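Local coordinates for protein transcriptional regulator, AraC family (Pseudomonas putida, PDB 3GRA) that probably regulates transcription by sequence-specific DNA binding, this chain being its DJ-1/PfpI-like domain, akin to class I glutaminase domains, at residues 12-18 and 51-57; 34-39 and 175-180; 77-83 and 108-114. All coordinates share one frame; numbering follows the deposited sequence.

Interaction 1 of 3, residues 12-18 and 51-57; sequences LLEHFSM and VLSDLGL. With EDO (1,2-ethanediol), chain C.
Ser53 sets its CB over one face of the Phe16 ring, toward the rim, in a CH-pi contact 3.6 Å from the ring centroid, while Leu12 CB lies beyond the opposite face, also toward its rim. Ring carbon CD2 of Phe16 also touches CG1 of Val51 at 3.8 Å. The first torsion of Phe16 places CG between the backbone N and the carbonyl carbon (chi1 70°), which folds the ring back over its own segment and into this slot. A serine suits the other side because its small CB can come close to the ring face, pointing C-H at the pi cloud, and its OG turns elsewhere. That OG accepts from Leu55 N in an ST turn. Ser53 OG also donates to Leu57 O (2.9 Å), so it is satisfied although buried.

Asp54 holds the end of 12-18. Its OD1 takes the N-H of Met18, the first residue of helix 18-34, at 2.8 Å and from above the carboxylate plane; a negative group here would probably interact favourably with the helix dipole. Asp54 N in turn donates to Phe16 O (3.1 Å). The selenomethionine side chain of Met18 is bent at its second and third torsions; CG meets Leu55 CD1 at 3.7 Å, and CE comes closest to Ser53 OG (3.6 Å) and lies more loosely by Leu57 CB.

At the outer side, His15 N donates to Leu52 O (2.8 Å), the edge of the His15 imidazole abuts CD2 of Leu52, and a water links ND1 of His15 to Ser53 O.

Thr22 of the second subunit packs on both Met18 and Leu55. The arrangement is a beta hairpin, strands 50-52 and 58-60 joined through a type I turn with glycine at Gly56, laid against the first strand-to-helix loop of the DJ-1/PfpI alpha/beta fold.

Interaction 2 of 3, residues 34-39 and 175-180; sequences LRADSF and LYGDGL
This is a partly buried, mainly non-polar contact at the periphery of the fold, where the loop between helix 18-34 and strand 39-45 meets the junction of helices 161-176 and 178-188. Tyr176 is its centre. In Arg35, CG is anti to the backbone N (chi1 -177°) and the chain stays extended on to NE, a reach that carries the guanidinium to the tyrosine: CE2 of Tyr176 sits over the centre of the guanidinium face, 3.5 Å from Arg35 CZ, with the two planes tilted by 36°. Arginine suits the place, since its flat face can rest on the CD2-CE2 side of the tyrosine while its N-H groups bond in other directions. One of them does so: Arg35 NH1 donates to Ser38 OG at 2.9 Å, and Ser38 OG donates to Arg35 O, tying the loop back on itself.

On its other border Tyr176 turns an edge to the face of Phe39, a T-shaped pair with centroids 5.7 Å apart. Phe39 CE1 also meets Leu175 CD1 at 3.6 Å, and Tyr6 of strand 6-12 adjoins all three side chains. Leu180 spreads its methyls along the loop, CD1 near Leu34 CB and CD2 3.8 Å from Arg35 CD.

The chemistry grades from Phe39, buried among hydrocarbon, to partly exposed Arg35, implying that the helix junction is held largely by shape and aromatic surface, while the clear hydrogen bonds of Arg35 and Ser38 stay within the loop.

Interaction 3 of 3, residues 77-83 and 108-114; sequences VCGGLRT and WNGAWFL
Val77, at the end of strand 74-78, straddles the start of helix 110-117: its CG1 meets Phe113 CD2 at 3.9 Å, and its CG2 meets Leu114 CD1 at 3.6 Å. A branched residue suits this place because each methyl serves a different partner. The carbonyl O of Val77 receives a CA-H contact from Gly110 (3.5 Å to CA), an approach that needs glycine, since a CB on Gly110 would run into that oxygen.

Gly79 comes next, equally bare for a reason: a side chain here would collide with Asn109 OD1. The O of Gly79 lies 3.6 Å from the CB of Trp108. At Trp108 the chain turns sharply with positive phi (68°) between strand 103-107 and helix 110-117, the position of the nucleophile elbow in DJ-1/PfpI and class I glutaminase domains; a tryptophan probably stands where many relatives carry the catalytic cysteine.

Gly80 lies against that tryptophan. Its CA makes a CH-pi contact 3.7 Å from the centroid of the five-membered ring of Trp108. The Gly80 O is gripped from opposite faces, by Thr83 N within its own turn and by Asn109 ND2 at 2.7 Å. A chi1 of 52° tucks the Asn109 amide back over its own backbone, bringing ND2 to Gly80 O; ND2 also bonds Gln131, whereas the buried OD1 has no partner in the model.

Leu81 continues along the same face of the indole, its backbone N lying over that face and its CB 4.0 Å from Trp108 CZ2. With an alanine at Trp108, the backbone of Gly80 and Leu81 would probably lose its aromatic cover and His128 the ring it stacks on.

Thr83 closes the type I turn; its CG2 lies at the edge of the Phe113 ring, while its OG1 bonds Glu14 O.

Interactions 1 and 3 are buried neighbours, with centres about 11 Å apart; interaction 2 lies more peripherally, its centre about 27 to 28 Å from either of theirs. Interactions 1 and 3 meet directly: the loops after strands 6-12 and 74-78 are in contact, Ser17 N probably donating to Gly79 O at 2.7 Å, and Leu13 packs on Phe113. Interactions 1 and 2 share helix 18-34, the former at its start and the latter at its end. Their chemistry differs: interaction 1 relies on two backbone bonds and one to a carboxylate, interaction 3 on close-fitting glycines and an amide, and interaction 2 on aromatic and guanidinium surfaces.

Interaction 1 of 3, residues 12-18 and 51-57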
loop_
_atom_site.group_PDB
_atom_site.type_symbol
_atom_site.label_atom_id
_atom_site.label_comp_id
_atom_site.label_asym_id
_atom_site.label_seq_id
_atom_site.Cartn_x
_atom_site.Cartn_y
_atom_site.Cartn_z
ATOM N N LEU A 12 -7.732 6.855 6.287
ATOM C CA LEU A 12 -6.624 7.227 5.408
ATOM C C LEU A 12 -6.559 8.736 5.267
ATOM O O LEU A 12 -7.485 9.349 4.739
ATOM C CB LEU A 12 -6.798 6.595 4.023
ATOM C CG LEU A 12 -7.069 5.083 3.931
ATOM C CD1 LEU A 12 -7.165 4.699 2.460
ATOM C CD2 LEU A 12 -5.941 4.278 4.614
ATOM N N LEU A 13 -5.483 9.325 5.773
ATOM C CA LEU A 13 -5.274 10.761 5.699
ATOM C C LEU A 13 -4.514 11.069 4.411
ATOM O O LEU A 13 -3.878 10.183 3.823
ATOM C CB LEU A 13 -4.460 11.243 6.907
ATOM C CG LEU A 13 -5.016 10.959 8.311
ATOM C CD1 LEU A 13 -4.107 11.585 9.358
ATOM C CD2 LEU A 13 -6.421 11.518 8.425
ATOM N N GLU A 14 -4.576 12.320 3.968
ATOM C CA GLU A 14 -3.895 12.685 2.739
ATOM C C GLU A 14 -2.403 12.376 2.858
ATOM O O GLU A 14 -1.785 12.653 3.886
ATOM C CB GLU A 14 -4.104 14.163 2.418
ATOM C CG GLU A 14 -4.172 14.441 0.916
ATOM C CD GLU A 14 -3.820 15.874 0.560
ATOM O OE1 GLU A 14 -2.726 16.321 0.957
ATOM O OE2 GLU A 14 -4.625 16.551 -0.122
ATOM N N HIS A 15 -1.847 11.779 1.805
ATOM C CA HIS A 15 -0.426 11.420 1.736
ATOM C C HIS A 15 -0.038 10.304 2.708
ATOM O O HIS A 15 1.103 10.228 3.160
ATOM C CB HIS A 15 0.450 12.660 1.980
ATOM C CG HIS A 15 0.079 13.837 1.128
ATOM N ND1 HIS A 15 -0.225 13.717 -0.209
ATOM C CD2 HIS A 15 -0.031 15.154 1.422
ATOM C CE1 HIS A 15 -0.509 14.908 -0.706
ATOM N NE2 HIS A 15 -0.396 15.797 0.264
ATOM N N PHE A 16 -0.997 9.436 3.013
ATOM C CA PHE A 16 -0.772 8.320 3.926
ATOM C C PHE A 16 0.250 7.344 3.340
ATOM O O PHE A 16 0.291 7.119 2.124
ATOM C CB PHE A 16 -2.092 7.583 4.171
ATOM C CG PHE A 16 -2.597 6.806 2.970
ATOM C CD1 PHE A 16 -2.240 5.471 2.788
ATOM C CD2 PHE A 16 -3.449 7.403 2.041
ATOM C CE1 PHE A 16 -2.729 4.738 1.706
ATOM C CE2 PHE A 16 -3.946 6.684 0.953
ATOM C CZ PHE A 16 -3.588 5.344 0.781
ATOM N N SER A 17 1.084 6.782 4.205
ATOM C CA SER A 17 2.072 5.803 3.768
ATOM C C SER A 17 1.317 4.622 3.139
ATOM O O SER A 17 0.602 3.891 3.825
ATOM C CB SER A 17 2.879 5.336 4.972
ATOM O OG SER A 17 3.645 4.202 4.630
HETATM N N MSE A 18 1.452 4.433 1.834
HETATM C CA MSE A 18 0.722 3.340 1.186
HETATM C C MSE A 18 1.236 1.961 1.584
HETATM O O MSE A 18 0.461 1.007 1.708
HETATM C CB MSE A 18 0.784 3.468 -0.345
HETATM C CG MSE A 18 0.122 2.306 -1.074
HETATM SE SE MSE A 18 -1.676 2.346 -1.042
HETATM C CE MSE A 18 -1.911 3.169 -2.613
ATOM N N VAL A 51 -8.857 9.022 -1.453
ATOM C CA VAL A 51 -7.753 9.548 -0.672
ATOM C C VAL A 51 -6.450 9.349 -1.432
ATOM O O VAL A 51 -6.197 8.285 -1.989
ATOM C CB VAL A 51 -7.643 8.836 0.686
ATOM C CG1 VAL A 51 -6.575 9.505 1.530
ATOM C CG2 VAL A 51 -8.989 8.866 1.399
ATOM N N LEU A 52 -5.631 10.388 -1.460
ATOM C CA LEU A 52 -4.357 10.332 -2.146
ATOM C C LEU A 52 -3.296 9.772 -1.210
ATOM O O LEU A 52 -3.205 10.177 -0.049
ATOM C CB LEU A 52 -3.945 11.733 -2.592
ATOM C CG LEU A 52 -2.596 11.784 -3.311
ATOM C CD1 LEU A 52 -2.710 11.103 -4.677
ATOM C CD2 LEU A 52 -2.162 13.241 -3.461
ATOM N N SER A 53 -2.493 8.847 -1.723
ATOM C CA SER A 53 -1.419 8.235 -0.945
ATOM C C SER A 53 -0.085 8.892 -1.315
ATOM O O SER A 53 -0.015 9.699 -2.251
ATOM C CB SER A 53 -1.324 6.749 -1.250
ATOM O OG SER A 53 -0.838 6.574 -2.560
ATOM N N ASP A 54 0.963 8.508 -0.591
ATOM C CA ASP A 54 2.291 9.051 -0.783
ATOM C C ASP A 54 2.919 8.589 -2.084
ATOM O O ASP A 54 4.017 9.000 -2.438
ATOM C CB ASP A 54 3.181 8.677 0.410
ATOM C CG ASP A 54 3.426 7.169 0.526
ATOM O OD1 ASP A 54 2.548 6.367 0.141
ATOM O OD2 ASP A 54 4.497 6.792 1.035
ATOM N N LEU A 55 2.207 7.727 -2.787
ATOM C CA LEU A 55 2.671 7.200 -4.055
ATOM C C LEU A 55 1.974 7.887 -5.240
ATOM O O LEU A 55 2.170 7.498 -6.377
ATOM C CB LEU A 55 2.404 5.692 -4.116
ATOM C CG LEU A 55 3.149 4.721 -3.190
ATOM C CD1 LEU A 55 2.717 3.279 -3.518
ATOM C CD2 LEU A 55 4.651 4.862 -3.372
ATOM N N GLY A 56 1.151 8.896 -4.967
ATOM C CA GLY A 56 0.450 9.581 -6.039
ATOM C C GLY A 56 -0.848 8.901 -6.442
ATOM O O GLY A 56 -1.640 9.461 -7.203
ATOM N N LEU A 57 -1.065 7.692 -5.933
ATOM C CA LEU A 57 -2.271 6.937 -6.231
ATOM C C LEU A 57 -3.404 7.251 -5.259
ATOM O O LEU A 57 -3.172 7.530 -4.085
ATOM C CB LEU A 57 -1.987 5.437 -6.166
ATOM C CG LEU A 57 -1.301 4.692 -7.315
ATOM C CD1 LEU A 57 -0.430 5.607 -8.165
ATOM C CD2 LEU A 57 -0.483 3.575 -6.700
HETATM C C1 EDO C . -8.463 12.560 5.144
HETATM O O1 EDO C . -9.135 11.320 5.338
HETATM C C2 EDO C . -8.527 12.981 3.651
HETATM O O2 EDO C . -9.261 12.004 2.872
HETATM O O HOH W 1 0.695 12.277 -2.061
#

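Interaction 2 of 3, residues 34-39 and 175-180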
loop_
_atom_site.group_PDB
_atom_site.type_symbol
_atom_site.label_atom_id
_atom_site.label_comp_id
_atom_site.label_asym_id
_atom_site.label_seq_id
_atom_site.Cartn_x
_atom_site.Cartn_y
_atom_site.Cartn_z
ATOM N N LEU A 34 -6.505 -18.174 5.644
ATOM C CA LEU A 34 -6.280 -19.402 6.404
ATOM C C LEU A 34 -7.385 -19.666 7.424
ATOM O O LEU A 34 -7.631 -20.813 7.798
ATOM C CB LEU A 34 -4.932 -19.319 7.120
ATOM C CG LEU A 34 -3.722 -19.003 6.245
ATOM C CD1 LEU A 34 -2.494 -18.802 7.114
ATOM C CD2 LEU A 34 -3.506 -20.130 5.249
ATOM N N ARG A 35 -8.032 -18.599 7.883
ATOM C CA ARG A 35 -9.124 -18.703 8.847
ATOM C C ARG A 35 -10.216 -17.724 8.437
ATOM O O ARG A 35 -10.073 -16.516 8.616
ATOM C CB ARG A 35 -8.634 -18.360 10.247
ATOM C CG ARG A 35 -9.689 -18.502 11.329
ATOM C CD ARG A 35 -9.166 -17.945 12.645
ATOM N NE ARG A 35 -10.111 -18.075 13.749
ATOM C CZ ARG A 35 -11.296 -17.477 13.802
ATOM N NH1 ARG A 35 -11.695 -16.699 12.807
ATOM N NH2 ARG A 35 -12.082 -17.649 14.859
ATOM N N ALA A 36 -11.303 -18.256 7.888
ATOM C CA ALA A 36 -12.425 -17.452 7.413
ATOM C C ALA A 36 -12.989 -16.444 8.410
ATOM O O ALA A 36 -13.036 -16.695 9.613
ATOM C CB ALA A 36 -13.542 -18.367 6.918
ATOM N N ASP A 37 -13.431 -15.311 7.865
ATOM C CA ASP A 37 -14.009 -14.197 8.610
ATOM C C ASP A 37 -13.377 -13.896 9.967
ATOM O O ASP A 37 -14.071 -13.717 10.969
ATOM C CB ASP A 37 -15.526 -14.380 8.771
ATOM C CG ASP A 37 -15.887 -15.654 9.493
ATOM O OD1 ASP A 37 -15.381 -15.866 10.617
ATOM O OD2 ASP A 37 -16.681 -16.441 8.933
ATOM N N SER A 38 -12.052 -13.837 9.996
ATOM C CA SER A 38 -11.361 -13.513 11.234
ATOM C C SER A 38 -11.416 -11.994 11.389
ATOM O O SER A 38 -11.527 -11.477 12.494
ATOM C CB SER A 38 -9.906 -13.977 11.172
ATOM O OG SER A 38 -9.828 -15.376 10.975
ATOM N N PHE A 39 -11.369 -11.292 10.259
ATOM C CA PHE A 39 -11.390 -9.825 10.248
ATOM C C PHE A 39 -12.289 -9.211 9.169
ATOM O O PHE A 39 -12.410 -9.743 8.067
ATOM C CB PHE A 39 -9.978 -9.277 10.001
ATOM C CG PHE A 39 -8.968 -9.671 11.034
ATOM C CD1 PHE A 39 -8.940 -9.052 12.271
ATOM C CD2 PHE A 39 -8.016 -10.644 10.754
ATOM C CE1 PHE A 39 -7.983 -9.386 13.211
ATOM C CE2 PHE A 39 -7.054 -10.986 11.692
ATOM C CZ PHE A 39 -7.035 -10.356 12.922
ATOM N N LEU A 175 -5.328 -12.510 19.088
ATOM C CA LEU A 175 -6.713 -12.899 18.885
ATOM C C LEU A 175 -6.923 -14.364 18.506
ATOM O O LEU A 175 -7.810 -15.023 19.040
ATOM C CB LEU A 175 -7.345 -12.015 17.804
ATOM C CG LEU A 175 -7.367 -10.504 18.048
ATOM C CD1 LEU A 175 -7.806 -9.782 16.783
ATOM C CD2 LEU A 175 -8.291 -10.193 19.203
ATOM N N TYR A 176 -6.113 -14.880 17.590
ATOM C CA TYR A 176 -6.299 -16.254 17.155
ATOM C C TYR A 176 -5.130 -17.211 17.404
ATOM O O TYR A 176 -5.138 -18.354 16.940
ATOM C CB TYR A 176 -6.726 -16.238 15.684
ATOM C CG TYR A 176 -7.946 -15.349 15.476
ATOM C CD1 TYR A 176 -7.837 -14.094 14.871
ATOM C CD2 TYR A 176 -9.195 -15.728 15.974
ATOM C CE1 TYR A 176 -8.938 -13.239 14.776
ATOM C CE2 TYR A 176 -10.299 -14.885 15.885
ATOM C CZ TYR A 176 -10.166 -13.640 15.289
ATOM O OH TYR A 176 -11.252 -12.793 15.243
ATOM N N GLY A 177 -4.130 -16.740 18.148
ATOM C CA GLY A 177 -2.995 -17.579 18.485
ATOM C C GLY A 177 -1.755 -17.484 17.620
ATOM O O GLY A 177 -1.807 -17.025 16.482
ATOM N N ASP A 178 -0.635 -17.938 18.175
ATOM C CA ASP A 178 0.645 -17.925 17.482
ATOM C C ASP A 178 0.528 -18.753 16.207
ATOM O O ASP A 178 1.183 -18.472 15.202
ATOM C CB ASP A 178 1.737 -18.517 18.384
ATOM C CG ASP A 178 1.755 -17.895 19.776
ATOM O OD1 ASP A 178 2.015 -16.677 19.886
ATOM O OD2 ASP A 178 1.509 -18.629 20.762
ATOM N N GLY A 179 -0.320 -19.774 16.259
ATOM C CA GLY A 179 -0.517 -20.642 15.114
ATOM C C GLY A 179 -0.908 -19.914 13.843
ATOM O O GLY A 179 -0.278 -20.106 12.800
ATOM N N LEU A 180 -1.941 -19.079 13.919
ATOM C CA LEU A 180 -2.399 -18.335 12.746
ATOM C C LEU A 180 -1.353 -17.318 12.295
ATOM O O LEU A 180 -1.000 -17.261 11.121
ATOM C CB LEU A 180 -3.715 -17.617 13.055
ATOM C CG LEU A 180 -4.527 -17.154 11.845
ATOM C CD1 LEU A 180 -4.926 -18.361 11.015
ATOM C CD2 LEU A 180 -5.761 -16.403 12.306
#

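Interaction 3 of 3, residues 77-83 and 108-114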
loop_
_atom_site.group_PDB
_atom_site.type_symbol
_atom_site.label_atom_id
_atom_site.label_comp_id
_atom_site.label_asym_id
_atom_site.label_seq_id
_atom_site.Cartn_x
_atom_site.Cartn_y
_atom_site.Cartn_z
ATOM N N VAL A 77 -5.557 5.205 12.614
ATOM C CA VAL A 77 -5.279 6.427 11.885
ATOM C C VAL A 77 -4.003 6.206 11.080
ATOM O O VAL A 77 -2.916 5.944 11.639
ATOM C CB VAL A 77 -5.075 7.647 12.817
ATOM C CG1 VAL A 77 -4.829 8.901 11.960
ATOM C CG2 VAL A 77 -6.297 7.849 13.704
ATOM N N CYS A 78 -4.146 6.290 9.763
ATOM C CA CYS A 78 -3.021 6.092 8.871
ATOM C C CYS A 78 -2.499 7.417 8.330
ATOM O O CYS A 78 -3.211 8.165 7.647
ATOM C CB CYS A 78 -3.418 5.178 7.714
ATOM S SG CYS A 78 -4.098 3.599 8.262
ATOM N N GLY A 79 -1.245 7.690 8.660
ATOM C CA GLY A 79 -0.600 8.904 8.220
ATOM C C GLY A 79 0.571 8.599 7.320
ATOM O O GLY A 79 0.716 7.484 6.812
ATOM N N GLY A 80 1.414 9.602 7.119
ATOM C CA GLY A 80 2.569 9.445 6.260
ATOM C C GLY A 80 3.487 10.625 6.459
ATOM O O GLY A 80 3.143 11.564 7.173
ATOM N N LEU A 81 4.647 10.576 5.818
ATOM C CA LEU A 81 5.653 11.625 5.912
ATOM C C LEU A 81 5.115 13.012 5.591
ATOM O O LEU A 81 5.321 13.961 6.356
ATOM C CB LEU A 81 6.816 11.318 4.962
ATOM C CG LEU A 81 7.873 12.421 4.899
ATOM C CD1 LEU A 81 8.514 12.574 6.271
ATOM C CD2 LEU A 81 8.921 12.084 3.842
ATOM N N ARG A 82 4.425 13.123 4.462
ATOM C CA ARG A 82 3.886 14.399 4.027
ATOM C C ARG A 82 2.474 14.682 4.541
ATOM O O ARG A 82 1.888 15.715 4.217
ATOM C CB ARG A 82 3.937 14.469 2.495
ATOM C CG ARG A 82 5.371 14.347 1.935
ATOM C CD ARG A 82 6.202 15.597 2.242
ATOM N NE ARG A 82 7.651 15.360 2.262
ATOM C CZ ARG A 82 8.358 14.829 1.266
ATOM N NH1 ARG A 82 7.764 14.458 0.138
ATOM N NH2 ARG A 82 9.670 14.675 1.398
ATOM N N THR A 83 1.931 13.777 5.356
ATOM C CA THR A 83 0.585 13.968 5.895
ATOM C C THR A 83 0.472 15.235 6.732
ATOM O O THR A 83 1.189 15.420 7.717
ATOM C CB THR A 83 0.143 12.794 6.779
ATOM O OG1 THR A 83 0.053 11.591 5.997
ATOM C CG2 THR A 83 -1.209 13.102 7.400
ATOM N N TRP A 108 2.743 4.940 10.809
ATOM C CA TRP A 108 3.685 5.993 10.428
ATOM C C TRP A 108 3.696 7.072 11.520
ATOM O O TRP A 108 4.521 7.003 12.424
ATOM C CB TRP A 108 3.333 6.590 9.065
ATOM C CG TRP A 108 4.489 7.369 8.480
ATOM C CD1 TRP A 108 4.819 8.672 8.740
ATOM C CD2 TRP A 108 5.527 6.852 7.642
ATOM N NE1 TRP A 108 6.007 8.999 8.118
ATOM C CE2 TRP A 108 6.461 7.900 7.435
ATOM C CE3 TRP A 108 5.763 5.603 7.040
ATOM C CZ2 TRP A 108 7.616 7.731 6.659
ATOM C CZ3 TRP A 108 6.921 5.437 6.261
ATOM C CH2 TRP A 108 7.827 6.500 6.081
ATOM N N ASN A 109 2.797 8.051 11.449
ATOM C CA ASN A 109 2.713 9.075 12.500
ATOM C C ASN A 109 1.305 9.237 13.048
ATOM O O ASN A 109 1.007 10.206 13.740
ATOM C CB ASN A 109 3.224 10.439 12.026
ATOM C CG ASN A 109 2.575 10.891 10.748
ATOM O OD1 ASN A 109 1.359 10.773 10.574
ATOM N ND2 ASN A 109 3.385 11.425 9.840
ATOM N N GLY A 110 0.436 8.271 12.763
ATOM C CA GLY A 110 -0.927 8.359 13.269
ATOM C C GLY A 110 -0.970 8.518 14.783
ATOM O O GLY A 110 -1.922 9.058 15.336
ATOM N N ALA A 111 0.064 8.045 15.467
ATOM C CA ALA A 111 0.103 8.157 16.906
ATOM C C ALA A 111 0.139 9.622 17.299
ATOM O O ALA A 111 -0.293 9.994 18.392
ATOM C CB ALA A 111 1.307 7.421 17.471
ATOM N N TRP A 112 0.651 10.472 16.421
ATOM C CA TRP A 112 0.664 11.905 16.744
ATOM C C TRP A 112 -0.791 12.351 17.015
ATOM O O TRP A 112 -1.064 13.065 17.979
ATOM C CB TRP A 112 1.240 12.723 15.583
ATOM C CG TRP A 112 1.387 14.186 15.910
ATOM C CD1 TRP A 112 2.404 14.777 16.608
ATOM C CD2 TRP A 112 0.471 15.236 15.573
ATOM N NE1 TRP A 112 2.174 16.130 16.724
ATOM C CE2 TRP A 112 0.996 16.438 16.096
ATOM C CE3 TRP A 112 -0.746 15.277 14.880
ATOM C CZ2 TRP A 112 0.350 17.669 15.941
ATOM C CZ3 TRP A 112 -1.387 16.501 14.728
ATOM C CH2 TRP A 112 -0.836 17.680 15.257
ATOM N N PHE A 113 -1.715 11.887 16.177
ATOM C CA PHE A 113 -3.136 12.230 16.281
ATOM C C PHE A 113 -3.787 11.638 17.517
ATOM O O PHE A 113 -4.600 12.278 18.174
ATOM C CB PHE A 113 -3.854 11.770 15.013
ATOM C CG PHE A 113 -3.420 12.519 13.776
ATOM C CD1 PHE A 113 -3.920 13.789 13.500
ATOM C CD2 PHE A 113 -2.510 11.955 12.884
ATOM C CE1 PHE A 113 -3.523 14.476 12.354
ATOM C CE2 PHE A 113 -2.111 12.644 11.742
ATOM C CZ PHE A 113 -2.622 13.903 11.477
ATOM N N LEU A 114 -3.440 10.398 17.835
ATOM C CA LEU A 114 -3.967 9.761 19.035
ATOM C C LEU A 114 -3.401 10.537 20.224
ATOM O O LEU A 114 -4.044 10.667 21.260
ATOM C CB LEU A 114 -3.507 8.306 19.102
ATOM C CG LEU A 114 -4.266 7.281 18.249
ATOM C CD1 LEU A 114 -4.536 7.826 16.856
ATOM C CD2 LEU A 114 -3.448 5.987 18.193
#